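Local coordinates for sortase family protein (Streptococcus agalactiae, PDB 3O0P) that probably acts as a pilus-related class C sortase, a cysteine transpeptidase that joins pilin subunits covalently during assembly of the streptococcal pilus, at residues C181-I184 with M185-T188; K18-S21 with Q22-N26. All blocks are in the same frame, centred on the assembly; numbering follows the deposited sequence. Where two conformers were deposited one is given.

Contact 1 (C181-I184 with M185-T188)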
loop_
_atom_site.group_PDB
_atom_site.type_symbol
_atom_site.label_atom_id
_atom_site.label_comp_id
_atom_site.label_asym_id
_atom_site.label_seq_id
_atom_site.Cartn_x
_atom_site.Cartn_y
_atom_site.Cartn_z
ATOM N N CYS A 181 6.197 7.141 8.526
ATOM C CA CYS A 181 6.915 8.304 9.058
ATOM C C CYS A 181 8.140 7.943 9.851
ATOM O O CYS A 181 8.188 6.889 10.477
ATOM C CB CYS A 181 6.033 9.066 10.011
ATOM S SG CYS A 181 4.750 9.838 9.178
ATOM N N THR A 182 9.120 8.839 9.860
ATOM C CA THR A 182 10.361 8.599 10.575
ATOM C C THR A 182 11.001 9.955 10.855
ATOM O O THR A 182 10.718 10.931 10.151
ATOM C CB THR A 182 11.306 7.704 9.732
ATOM O OG1 THR A 182 12.438 7.318 10.523
ATOM C CG2 THR A 182 11.793 8.424 8.475
ATOM N N PRO A 183 11.792 10.061 11.917
ATOM C CA PRO A 183 12.023 9.134 13.024
ATOM C C PRO A 183 10.741 8.921 13.804
ATOM O O PRO A 183 9.812 9.746 13.741
ATOM C CB PRO A 183 13.050 9.870 13.912
ATOM C CG PRO A 183 13.633 10.939 13.053
ATOM C CD PRO A 183 12.560 11.308 12.071
ATOM N N ILE A 184 10.688 7.823 14.538
ATOM C CA ILE A 184 9.493 7.489 15.299
ATOM C C ILE A 184 9.156 8.636 16.251
ATOM O O ILE A 184 10.017 9.110 16.988
ATOM C CB ILE A 184 9.699 6.198 16.107
ATOM C CG1 ILE A 184 10.058 5.049 15.171
ATOM C CG2 ILE A 184 8.448 5.856 16.915
ATOM C CD1 ILE A 184 9.017 4.785 14.142
ATOM N N MET A 185 7.892 9.067 16.210
ATOM C CA MET A 185 7.342 10.147 17.047
ATOM C C MET A 185 7.818 11.543 16.662
ATOM O O MET A 185 7.392 12.522 17.267
ATOM C CB MET A 185 7.651 9.930 18.534
ATOM C CG MET A 185 7.240 8.584 19.091
ATOM S SD MET A 185 5.536 8.085 18.723
ATOM C CE MET A 185 4.657 8.893 20.067
ATOM N N VAL A 186 8.714 11.636 15.690
ATOM C CA VAL A 186 9.289 12.922 15.299
ATOM C C VAL A 186 8.732 13.309 13.923
ATOM O O VAL A 186 8.250 14.420 13.718
ATOM C CB VAL A 186 10.839 12.861 15.283
ATOM C CG1 VAL A 186 11.429 14.175 14.748
ATOM C CG2 VAL A 186 11.376 12.552 16.682
ATOM N N ASN A 187 8.804 12.386 12.969
ATOM C CA ASN A 187 7.994 12.473 11.753
ATOM C C ASN A 187 8.348 13.631 10.837
ATOM O O ASN A 187 7.506 14.143 10.106
ATOM C CB ASN A 187 6.511 12.529 12.125
ATOM C CG ASN A 187 6.062 11.298 12.886
ATOM O OD1 ASN A 187 6.632 10.224 12.735
ATOM N ND2 ASN A 187 5.041 11.455 13.719
ATOM N N THR A 188 9.615 13.996 10.810
ATOM C CA THR A 188 10.073 15.014 9.863
ATOM C C THR A 188 10.281 14.440 8.459
ATOM O O THR A 188 10.334 15.185 7.466
ATOM C CB THR A 188 11.393 15.615 10.327
ATOM O OG1 THR A 188 12.284 14.544 10.648
ATOM C CG2 THR A 188 11.184 16.523 11.558
#

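Contact 2 (K18-S21 with Q22-N26)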
loop_
_atom_site.group_PDB
_atom_site.type_symbol
_atom_site.label_atom_id
_atom_site.label_comp_id
_atom_site.label_asym_id
_atom_site.label_seq_id
_atom_site.Cartn_x
_atom_site.Cartn_y
_atom_site.Cartn_z
ATOM N N LYS A 18 -13.668 -14.525 -1.636
ATOM C CA LYS A 18 -13.886 -15.873 -2.148
ATOM C C LYS A 18 -15.306 -16.061 -2.664
ATOM O O LYS A 18 -15.547 -16.962 -3.453
ATOM C CB LYS A 18 -13.576 -16.921 -1.072
ATOM N N LYS A 19 -16.246 -15.223 -2.227
ATOM C CA LYS A 19 -17.633 -15.315 -2.691
ATOM C C LYS A 19 -17.912 -14.632 -4.011
ATOM O O LYS A 19 -18.974 -14.840 -4.578
ATOM C CB LYS A 19 -18.599 -14.752 -1.651
ATOM C CG LYS A 19 -18.710 -15.609 -0.407
ATOM C CD LYS A 19 -19.723 -15.022 0.578
ATOM C CE LYS A 19 -21.174 -15.297 0.170
ATOM N NZ LYS A 19 -22.150 -14.721 1.146
ATOM N N LEU A 20 -16.967 -13.849 -4.522
ATOM C CA LEU A 20 -17.156 -13.211 -5.818
ATOM C C LEU A 20 -16.998 -14.261 -6.917
ATOM O O LEU A 20 -16.115 -15.110 -6.868
ATOM C CB LEU A 20 -16.119 -12.109 -6.035
ATOM C CG LEU A 20 -16.136 -10.956 -5.044
ATOM C CD1 LEU A 20 -14.965 -10.005 -5.381
ATOM C CD2 LEU A 20 -17.495 -10.219 -5.038
ATOM N N SER A 21 -17.843 -14.180 -7.928
ATOM C CA SER A 21 -17.731 -15.076 -9.075
ATOM C C SER A 21 -16.512 -14.686 -9.909
ATOM O O SER A 21 -16.016 -13.562 -9.825
ATOM C CB SER A 21 -18.978 -14.978 -9.959
ATOM O OG SER A 21 -18.948 -13.754 -10.663
ATOM N N GLN A 22 -16.044 -15.589 -10.768
ATOM C CA GLN A 22 -14.929 -15.243 -11.638
ATOM C C GLN A 22 -15.294 -14.116 -12.609
ATOM O O GLN A 22 -14.464 -13.256 -12.881
ATOM C CB GLN A 22 -14.404 -16.472 -12.391
ATOM C CG GLN A 22 -13.630 -17.438 -11.498
ATOM C CD GLN A 22 -12.384 -16.817 -10.877
ATOM O OE1 GLN A 22 -11.559 -16.226 -11.565
ATOM N NE2 GLN A 22 -12.242 -16.969 -9.570
ATOM N N LYS A 23 -16.523 -14.084 -13.122
ATOM C CA LYS A 23 -16.931 -12.984 -13.987
ATOM C C LYS A 23 -16.865 -11.662 -13.243
ATOM O O LYS A 23 -16.414 -10.678 -13.783
ATOM C CB LYS A 23 -18.327 -13.187 -14.569
ATOM C CG LYS A 23 -18.391 -14.176 -15.737
ATOM C CD LYS A 23 -19.775 -14.200 -16.392
ATOM C CE LYS A 23 -19.928 -15.413 -17.274
ATOM N NZ LYS A 23 -21.242 -15.363 -17.941
ATOM N N GLU A 24 -17.281 -11.649 -11.982
ATOM C CA GLU A 24 -17.287 -10.415 -11.207
ATOM C C GLU A 24 -15.872 -9.973 -10.851
ATOM O O GLU A 24 -15.569 -8.785 -10.883
ATOM C CB GLU A 24 -18.171 -10.585 -9.959
ATOM C CG GLU A 24 -18.208 -9.393 -9.013
ATOM C CD GLU A 24 -18.792 -8.130 -9.608
ATOM O OE1 GLU A 24 -19.232 -8.128 -10.775
ATOM O OE2 GLU A 24 -18.826 -7.128 -8.852
ATOM N N ILE A 25 -14.999 -10.916 -10.505
ATOM C CA ILE A 25 -13.603 -10.583 -10.292
ATOM C C ILE A 25 -13.026 -9.989 -11.571
ATOM O O ILE A 25 -12.356 -8.961 -11.521
ATOM C CB ILE A 25 -12.810 -11.823 -9.828
ATOM C CG1 ILE A 25 -13.235 -12.236 -8.410
ATOM C CG2 ILE A 25 -11.307 -11.555 -9.891
ATOM C CD1 ILE A 25 -12.734 -13.575 -7.981
ATOM N N ASN A 26 -13.323 -10.594 -12.711
ATOM C CA ASN A 26 -12.811 -10.061 -13.960
ATOM C C ASN A 26 -13.312 -8.670 -14.244
ATOM O O ASN A 26 -12.547 -7.835 -14.745
ATOM C CB ASN A 26 -13.175 -10.996 -15.110
ATOM C CG ASN A 26 -12.110 -12.013 -15.373
ATOM O OD1 ASN A 26 -10.934 -11.658 -15.495
ATOM N ND2 ASN A 26 -12.517 -13.249 -15.590
HETATM O O HOH W 1 -14.187 -16.908 -7.697
#

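Contact 1 (C181-I184 with M185-T188)
Pro183 and Val186 meet across a tight reversal of the chain, where the oxygen of one residue receives the amides of two others. Val186 N reaches Pro183 O at 2.9 Å with an N-H...O angle of 156°, from a point lifted 44° out of the carbonyl plane. Asn187 N approaches the same Pro183 O, also at 2.9 Å, but within that plane, so the two donors divide one acceptor between different directions. Between Pro183 and Val186 the backbone makes a type II turn, with Ile184 extended and Met185 at positive phi. It forms part of the hairpin loop joining strands 174-182 and 189-198. Cys181, which ends the Thr-Leu-X-Thr-Cys signature of sortases, leads into this loop at the place of the family's nucleophile, and its side chain touches Arg190.

The valine side chain can be followed outward. Its CB lies 3.6 Å from Pro183 O and 4.0 Å from Pro183 CD. With CG1 anti to the backbone N (chi1 175°), that methyl stays against the proline ring, 4.1 Å from Pro183 CD, whereas Val186 CG2 comes within 3.7 Å of Ile184 O. The cis peptide bond before Pro183 helps bend the chain here. Farther along, Thr188 OG1 approaches the ring at Pro183 CD, 3.5 Å away, and Ile184 CG2 rests 3.7 Å from Met185 CG at the exposed bend.

Contact 2 (K18-S21 with Q22-N26)
Ser21 caps the helix that starts at Gln22, its hydroxyl oxygen OG accepting from Glu24 N at 3.0 Å with an N-H...O angle of 156°. A chi1 of 73° sets OG between the backbone N and the carbonyl carbon of Ser21, turning it back toward the first turn, where it lies 3.3 Å from Glu24 CB. The first regular helical bond follows, Ile25 N to Ser21 O at 2.9 Å and close to straight at 169°. Ser21 thus serves two amides differently: its carbonyl takes Ile25 N in the normal helical way, and its hydroxyl stands in for the i-4 carbonyl that the helix cannot offer Glu24 N.

A water extends this polar network: it donates to Leu20 O at 2.8 Å and accepts from Gln22 NE2 at 2.7 Å, bridging loop and first turn. Glu24 holds the position of the acid in a capping box, yet its carboxylate turns elsewhere, making salt bridges to Arg27 and Arg28.

Leu20, just before the N-cap, sets its CB 3.7 Å from Ile25 CG1, the pairing known as a hydrophobic staple, while Leu20 CD2 passes 4.1 Å from Glu24 CG. Leu20 rests on Val66, in the segment leading to strand 71-75, and on Ile145, and Ile25 on Lys146; the start of helix 22-37, after helix 11-18, so lies against both that segment and the loop between strands 139-143 and 148-159.

From the N terminus the chain first meets contact 2, where the short linker after helix 11-18 turns into helix 22-37. It then runs through that helix and most of the sortase sheet before contact 1 closes the hairpin between strands 174-182 and 189-198, neighbours in the sheet. The two follow in series, neither enclosing nor crossing the other. The centres of contact 1 and contact 2 stand about 41 Å apart, on opposite sides of the centre of the chain. The nearest atoms of contact 1 and contact 2 remain about 31 Å apart. Contact 2 thus belongs to the N-terminal helices at one edge of the molecule, contact 1 to a strand connection beside the probable active site.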